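Local structure of PAC2 family protein (Mycobacterium tuberculosis, 2WAM) at residues 243-247 and 248-252; 280-283 and 284-288. The protein is of unknown function, belongs to the PAC2 family and represents a duplicated gene family of actinobacteria. All coordinates share one frame; numbering follows the deposited sequence.

Interaction 1: residues 243-247 and 248-252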
ATOM      1  N   HIS A 243     -21.796 -32.864 -26.891  1.00 56.72           N
ATOM      2  CA  HIS A 243     -21.109 -33.269 -25.663  1.00 57.47           C
ATOM      3  C   HIS A 243     -19.953 -34.233 -25.923  1.00 50.22           C
ATOM      4  O   HIS A 243     -19.009 -34.292 -25.138  1.00 40.52           O
ATOM      5  CB  HIS A 243     -22.067 -33.818 -24.595  1.00 68.17           C
ATOM      6  CG  HIS A 243     -22.822 -35.031 -25.026  1.00 80.82           C
ATOM      7  ND1 HIS A 243     -24.181 -35.017 -25.256  1.00 93.56           N
ATOM      8  CD2 HIS A 243     -22.409 -36.295 -25.279  1.00 86.10           C
ATOM      9  CE1 HIS A 243     -24.575 -36.221 -25.629  1.00 98.51           C
ATOM     10  NE2 HIS A 243     -23.519 -37.015 -25.655  1.00 96.87           N
ATOM     11  N   TYR A 244     -19.998 -34.965 -27.033  1.00 44.48           N
ATOM     12  CA  TYR A 244     -18.877 -35.848 -27.354  1.00 38.98           C
ATOM     13  C   TYR A 244     -17.637 -35.106 -27.879  1.00 50.75           C
ATOM     14  O   TYR A 244     -16.587 -35.717 -28.105  1.00 54.78           O
ATOM     15  CB  TYR A 244     -19.298 -36.984 -28.288  1.00 33.54           C
ATOM     16  CG  TYR A 244     -19.949 -36.574 -29.597  1.00 47.04           C
ATOM     17  CD1 TYR A 244     -19.185 -36.403 -30.758  1.00 43.10           C
ATOM     18  CD2 TYR A 244     -21.331 -36.388 -29.686  1.00 45.19           C
ATOM     19  CE1 TYR A 244     -19.775 -36.049 -31.963  1.00 36.46           C
ATOM     20  CE2 TYR A 244     -21.931 -36.030 -30.894  1.00 45.71           C
ATOM     21  CZ  TYR A 244     -21.145 -35.867 -32.026  1.00 46.29           C
ATOM     22  OH  TYR A 244     -21.730 -35.504 -33.219  1.00 51.55           O
ATOM     23  N   LEU A 245     -17.759 -33.791 -28.053  1.00 47.95           N
ATOM     24  CA  LEU A 245     -16.658 -32.975 -28.559  1.00 50.64           C
ATOM     25  C   LEU A 245     -16.133 -31.986 -27.526  1.00 46.50           C
ATOM     26  O   LEU A 245     -15.289 -31.150 -27.844  1.00 38.26           O
ATOM     27  CB  LEU A 245     -17.092 -32.209 -29.805  1.00 48.70           C
ATOM     28  CG  LEU A 245     -17.377 -33.067 -31.032  1.00 50.12           C
ATOM     29  CD1 LEU A 245     -17.969 -32.220 -32.175  1.00 34.67           C
ATOM     30  CD2 LEU A 245     -16.102 -33.799 -31.459  1.00 46.14           C
ATOM     31  N   THR A 246     -16.628 -32.098 -26.296  1.00 36.17           N
ATOM     32  CA  THR A 246     -16.349 -31.124 -25.244  1.00 31.69           C
ATOM     33  C   THR A 246     -14.861 -30.888 -24.987  1.00 36.57           C
ATOM     34  O   THR A 246     -14.435 -29.750 -24.779  1.00 39.28           O
ATOM     35  CB  THR A 246     -17.025 -31.539 -23.925  1.00 34.62           C
ATOM     36  OG1 THR A 246     -18.402 -31.807 -24.174  1.00 41.80           O
ATOM     37  CG2 THR A 246     -16.932 -30.437 -22.902  1.00 30.43           C
ATOM     38  N   GLN A 247     -14.073 -31.958 -24.990  1.00 36.61           N
ATOM     39  CA  GLN A 247     -12.668 -31.851 -24.617  1.00 39.15           C
ATOM     40  C   GLN A 247     -11.723 -31.899 -25.813  1.00 42.39           C
ATOM     41  O   GLN A 247     -10.588 -32.352 -25.695  1.00 57.71           O
ATOM     42  CB  GLN A 247     -12.298 -32.925 -23.590  1.00 44.54           C
ATOM     43  CG  GLN A 247     -13.086 -32.823 -22.293  1.00 66.81           C
ATOM     44  CD  GLN A 247     -12.429 -33.569 -21.142  1.00 88.67           C
ATOM     45  OE1 GLN A 247     -11.639 -34.491 -21.353  1.00100.92           O
ATOM     46  NE2 GLN A 247     -12.755 -33.172 -19.916  1.00 90.03           N
ATOM     47  N   THR A 248     -12.197 -31.425 -26.959  1.00 37.73           N
ATOM     48  CA  THR A 248     -11.385 -31.346 -28.168  1.00 36.72           C
ATOM     49  C   THR A 248     -11.499 -29.952 -28.783  1.00 37.85           C
ATOM     50  O   THR A 248     -12.398 -29.192 -28.453  1.00 46.34           O
ATOM     51  CB  THR A 248     -11.902 -32.312 -29.233  1.00 40.40           C
ATOM     52  OG1 THR A 248     -12.903 -31.643 -30.005  1.00 51.16           O
ATOM     53  CG2 THR A 248     -12.525 -33.539 -28.594  1.00 46.77           C
ATOM     54  N   ASP A 249     -10.597 -29.625 -29.694  1.00 31.98           N
ATOM     55  CA  ASP A 249     -10.730 -28.406 -30.474  1.00 31.28           C
ATOM     56  C   ASP A 249     -11.863 -28.549 -31.469  1.00 39.86           C
ATOM     57  O   ASP A 249     -11.863 -29.471 -32.290  1.00 49.54           O
ATOM     58  CB  ASP A 249      -9.450 -28.127 -31.262  1.00 30.43           C
ATOM     59  CG  ASP A 249      -8.355 -27.537 -30.416  1.00 35.20           C
ATOM     60  OD1 ASP A 249      -7.202 -27.572 -30.872  1.00 39.43           O
ATOM     61  OD2 ASP A 249      -8.635 -27.045 -29.303  1.00 38.96           O
ATOM     62  N   TYR A 250     -12.814 -27.625 -31.415  1.00 34.49           N
ATOM     63  CA  TYR A 250     -13.891 -27.602 -32.393  1.00 28.61           C
ATOM     64  C   TYR A 250     -14.067 -26.194 -32.946  1.00 30.66           C
ATOM     65  O   TYR A 250     -14.959 -25.457 -32.517  1.00 38.26           O
ATOM     66  CB  TYR A 250     -15.191 -28.125 -31.775  1.00 34.44           C
ATOM     67  CG  TYR A 250     -16.250 -28.497 -32.797  1.00 39.94           C
ATOM     68  CD1 TYR A 250     -16.009 -29.476 -33.757  1.00 33.08           C
ATOM     69  CD2 TYR A 250     -17.486 -27.869 -32.800  1.00 39.65           C
ATOM     70  CE1 TYR A 250     -16.967 -29.805 -34.692  1.00 39.14           C
ATOM     71  CE2 TYR A 250     -18.452 -28.197 -33.729  1.00 42.69           C
ATOM     72  CZ  TYR A 250     -18.189 -29.160 -34.673  1.00 49.38           C
ATOM     73  OH  TYR A 250     -19.162 -29.475 -35.594  1.00 55.42           O
ATOM     74  N   PRO A 251     -13.204 -25.814 -33.900  1.00 30.82           N
ATOM     75  CA  PRO A 251     -13.151 -24.456 -34.476  1.00 36.05           C
ATOM     76  C   PRO A 251     -14.501 -23.956 -35.018  1.00 39.32           C
ATOM     77  O   PRO A 251     -14.751 -22.751 -35.023  1.00 43.24           O
ATOM     78  CB  PRO A 251     -12.133 -24.591 -35.616  1.00 34.22           C
ATOM     79  CG  PRO A 251     -11.289 -25.775 -35.228  1.00 39.73           C
ATOM     80  CD  PRO A 251     -12.194 -26.716 -34.485  1.00 26.22           C
ATOM     81  N   ALA A 252     -15.354 -24.872 -35.466  1.00 32.50           N
ATOM     82  CA  ALA A 252     -16.681 -24.510 -35.946  1.00 31.69           C
ATOM     83  C   ALA A 252     -17.423 -23.679 -34.912  1.00 39.15           C
ATOM     84  O   ALA A 252     -18.070 -22.689 -35.246  1.00 44.61           O
ATOM     85  CB  ALA A 252     -17.483 -25.758 -36.292  1.00 26.20           C
TER
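Leu245 and Thr248 close a type I beta turn that follows the short 3-10 segment 243-245, and the chain then runs through Asp249 and Tyr250 into a helix. Both bonds of the turn end on Leu245 O: Thr248 N donates to it over 3.2 Å (N-H...O 153°), from well above the carbonyl plane, and Thr248 OG1 donates from the same face at 3.3 Å. The hydroxyl can double the backbone bond because chi1 of 88° places OG1 between the backbone N and the carbonyl carbon. Within the turn, Thr246 OG1 reaches back to donate to His243 O at 2.7 Å. Two residues beyond the turn, Tyr250 folds its ring back over Leu245. Leu245 CD1 sits over one face of the Tyr250 ring, 3.8 Å from its centroid and displaced toward Tyr250 CD1 and CE1, a CH-pi contact; Ala252 CB lies over the opposite face, near the rim. Tyr250 OH bonds to Gln282 and Tyr244 OH to His187. The segment joins strand 234-242 of the mixed sheet to helix 251-265, with helix 272-289 packed on Leu245 and Tyr250 and helix 293-315 against Tyr244.

Interaction 2: residues 280-283 and 284-288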
ATOM      1  N   GLU A 280     -11.708 -28.766 -41.748  1.00 38.09           N
ATOM      2  CA  GLU A 280     -10.764 -29.863 -41.608  1.00 37.18           C
ATOM      3  C   GLU A 280     -11.113 -30.754 -40.421  1.00 43.30           C
ATOM      4  O   GLU A 280     -11.127 -31.987 -40.544  1.00 41.51           O
ATOM      5  CB  GLU A 280      -9.342 -29.329 -41.493  1.00 45.96           C
ATOM      6  CG  GLU A 280      -8.323 -30.356 -41.041  1.00 72.28           C
ATOM      7  CD  GLU A 280      -6.904 -29.919 -41.347  1.00 96.36           C
ATOM      8  OE1 GLU A 280      -6.742 -28.934 -42.106  1.00100.25           O
ATOM      9  OE2 GLU A 280      -5.958 -30.559 -40.835  1.00103.84           O
ATOM     10  N   VAL A 281     -11.402 -30.123 -39.281  1.00 40.46           N
ATOM     11  CA  VAL A 281     -11.808 -30.836 -38.073  1.00 32.59           C
ATOM     12  C   VAL A 281     -13.142 -31.549 -38.257  1.00 40.48           C
ATOM     13  O   VAL A 281     -13.299 -32.705 -37.868  1.00 44.74           O
ATOM     14  CB  VAL A 281     -11.897 -29.890 -36.862  1.00 35.22           C
ATOM     15  CG1 VAL A 281     -12.788 -30.490 -35.754  1.00 28.83           C
ATOM     16  CG2 VAL A 281     -10.498 -29.563 -36.346  1.00 22.16           C
ATOM     17  N   GLN A 282     -14.107 -30.856 -38.849  1.00 40.10           N
ATOM     18  CA  GLN A 282     -15.388 -31.464 -39.179  1.00 43.86           C
ATOM     19  C   GLN A 282     -15.212 -32.753 -40.004  1.00 46.79           C
ATOM     20  O   GLN A 282     -15.854 -33.761 -39.736  1.00 50.97           O
ATOM     21  CB  GLN A 282     -16.256 -30.460 -39.938  1.00 51.17           C
ATOM     22  CG  GLN A 282     -17.649 -30.955 -40.295  1.00 62.19           C
ATOM     23  CD  GLN A 282     -18.637 -30.803 -39.154  1.00 67.71           C
ATOM     24  OE1 GLN A 282     -18.303 -30.265 -38.096  1.00 71.46           O
ATOM     25  NE2 GLN A 282     -19.864 -31.273 -39.366  1.00 68.02           N
ATOM     26  N   ALA A 283     -14.334 -32.729 -40.998  1.00 41.45           N
ATOM     27  CA  ALA A 283     -14.135 -33.908 -41.833  1.00 44.04           C
ATOM     28  C   ALA A 283     -13.465 -35.055 -41.083  1.00 45.55           C
ATOM     29  O   ALA A 283     -13.710 -36.217 -41.398  1.00 48.52           O
ATOM     30  CB  ALA A 283     -13.350 -33.561 -43.086  1.00 26.45           C
ATOM     31  N   LYS A 284     -12.615 -34.734 -40.109  1.00 41.78           N
ATOM     32  CA  LYS A 284     -11.964 -35.761 -39.294  1.00 45.13           C
ATOM     33  C   LYS A 284     -12.969 -36.453 -38.372  1.00 51.84           C
ATOM     34  O   LYS A 284     -12.898 -37.662 -38.149  1.00 54.91           O
ATOM     35  CB  LYS A 284     -10.824 -35.166 -38.472  1.00 46.31           C
ATOM     36  CG  LYS A 284      -9.671 -34.632 -39.313  1.00 65.82           C
ATOM     37  CD  LYS A 284      -8.563 -35.664 -39.511  1.00 71.62           C
ATOM     38  CE  LYS A 284      -7.302 -35.013 -40.083  1.00 72.09           C
ATOM     39  NZ  LYS A 284      -7.033 -33.656 -39.513  1.00 68.41           N
ATOM     40  N   ILE A 285     -13.915 -35.678 -37.856  1.00 51.47           N
ATOM     41  CA  ILE A 285     -14.961 -36.218 -36.996  1.00 56.36           C
ATOM     42  C   ILE A 285     -15.913 -37.148 -37.749  1.00 59.00           C
ATOM     43  O   ILE A 285     -16.336 -38.165 -37.207  1.00 62.56           O
ATOM     44  CB  ILE A 285     -15.771 -35.096 -36.323  1.00 50.53           C
ATOM     45  CG1 ILE A 285     -14.858 -34.248 -35.456  1.00 51.41           C
ATOM     46  CG2 ILE A 285     -16.893 -35.665 -35.475  1.00 49.39           C
ATOM     47  CD1 ILE A 285     -15.566 -33.105 -34.818  1.00 60.12           C
ATOM     48  N   ASP A 286     -16.269 -36.800 -38.983  1.00 52.60           N
ATOM     49  CA  ASP A 286     -17.146 -37.670 -39.760  1.00 56.33           C
ATOM     50  C   ASP A 286     -16.442 -38.995 -39.986  1.00 61.06           C
ATOM     51  O   ASP A 286     -16.994 -40.057 -39.699  1.00 63.16           O
ATOM     52  CB  ASP A 286     -17.536 -37.040 -41.096  1.00 59.59           C
ATOM     53  CG  ASP A 286     -18.498 -35.885 -40.934  1.00 66.67           C
ATOM     54  OD1 ASP A 286     -19.216 -35.855 -39.916  1.00 71.53           O
ATOM     55  OD2 ASP A 286     -18.533 -35.003 -41.821  1.00 64.92           O
ATOM     56  N   GLU A 287     -15.214 -38.919 -40.492  1.00 61.29           N
ATOM     57  CA  GLU A 287     -14.398 -40.103 -40.726  1.00 60.56           C
ATOM     58  C   GLU A 287     -14.352 -41.000 -39.490  1.00 69.75           C
ATOM     59  O   GLU A 287     -14.506 -42.223 -39.580  1.00 73.65           O
ATOM     60  CB  GLU A 287     -12.983 -39.707 -41.144  1.00 53.10           C
ATOM     61  CG  GLU A 287     -12.686 -39.903 -42.622  1.00 66.92           C
ATOM     62  CD  GLU A 287     -11.211 -39.710 -42.946  1.00 78.54           C
ATOM     63  OE1 GLU A 287     -10.717 -38.590 -42.695  1.00 80.29           O
ATOM     64  OE2 GLU A 287     -10.558 -40.669 -43.446  1.00 72.36           O
ATOM     65  N   GLN A 288     -14.150 -40.372 -38.338  1.00 64.08           N
ATOM     66  CA  GLN A 288     -13.964 -41.077 -37.081  1.00 57.21           C
ATOM     67  C   GLN A 288     -15.259 -41.698 -36.590  1.00 65.36           C
ATOM     68  O   GLN A 288     -15.261 -42.791 -36.020  1.00 73.88           O
ATOM     69  CB  GLN A 288     -13.452 -40.095 -36.036  1.00 59.99           C
ATOM     70  CG  GLN A 288     -12.576 -40.702 -34.974  1.00 71.48           C
ATOM     71  CD  GLN A 288     -11.769 -39.654 -34.251  1.00 79.39           C
ATOM     72  OE1 GLN A 288     -12.281 -38.583 -33.926  1.00 76.66           O
ATOM     73  NE2 GLN A 288     -10.492 -39.945 -34.004  1.00 87.41           N
TER
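Four successive i to i+4 backbone bonds link Glu280, Val281, Gln282 and Ala283 to the residues one helical turn further on. Lys284 N donates to Glu280 O at 3.2 Å, and Ile285 N to Val281 O at 3.0 Å. Asp286 N follows with a bond to Gln282 O, and Glu287 N with one to Ala283 O, where the N-H...O angle of 170° is close to straight.

Glu280 and Lys284 add a salt bridge between OE2 and NZ at 3.5 Å, a long pairing on an exposed flank of the helix. Their side chains lie side by side and point the same way. The glutamate is extended, CG lying opposite the backbone N across the CA-CB bond (chi1 167°), whereas the lysine bends at chi2 and chi4, which turns its ammonium back toward the carboxylate.

The backbone pattern is that of regular alpha-helix, here the C-terminal half of helix 272-289, and its residues divide between two flanks: Glu280, Ala283, Lys284 and Glu287 are exposed, while Val281, Gln282, Ile285 and Asp286 meet other parts of the chain.

On that second flank, Val281 CG1 meets Ile285 CD1 at 3.9 Å, the two branches crossing at a slant. Ile285 CG1 takes the position beside its own backbone N (chi1 -61°), laying the branch back along the preceding turn. Ile285 is buried, covered by Leu245, Tyr250 and His187. Asp286 OD1 bonds to His187 NE2. The Gln282 amide also has outside partners, with OE1 directed to Tyr250 and NE2 bonded to His187 O.

Overall arrangement
Interaction 1 comes first along the chain; helix 251-265 then leads to helix 272-289, which carries interaction 2 back over the turn. Their centres lie 11 Å apart, and they touch directly. Tyr250 OH and Gln282 OE1, 2.8 Å apart, make a probable hydrogen bond, while Ile285 CD1 packs on both Leu245 CD2 (3.5 Å) and Tyr250 CE1 (3.6 Å). Residues 243-252 thus meet the inward flank of the helix, and the Glu280-Lys284 salt bridge belongs to its exposed flank. His187 ties the two further: it meets Tyr244 OH through ND1, Asp286 OD1 through NE2 and Gln282 NE2 through its backbone O. Neither contact can be assigned to an active site, as the function is unknown.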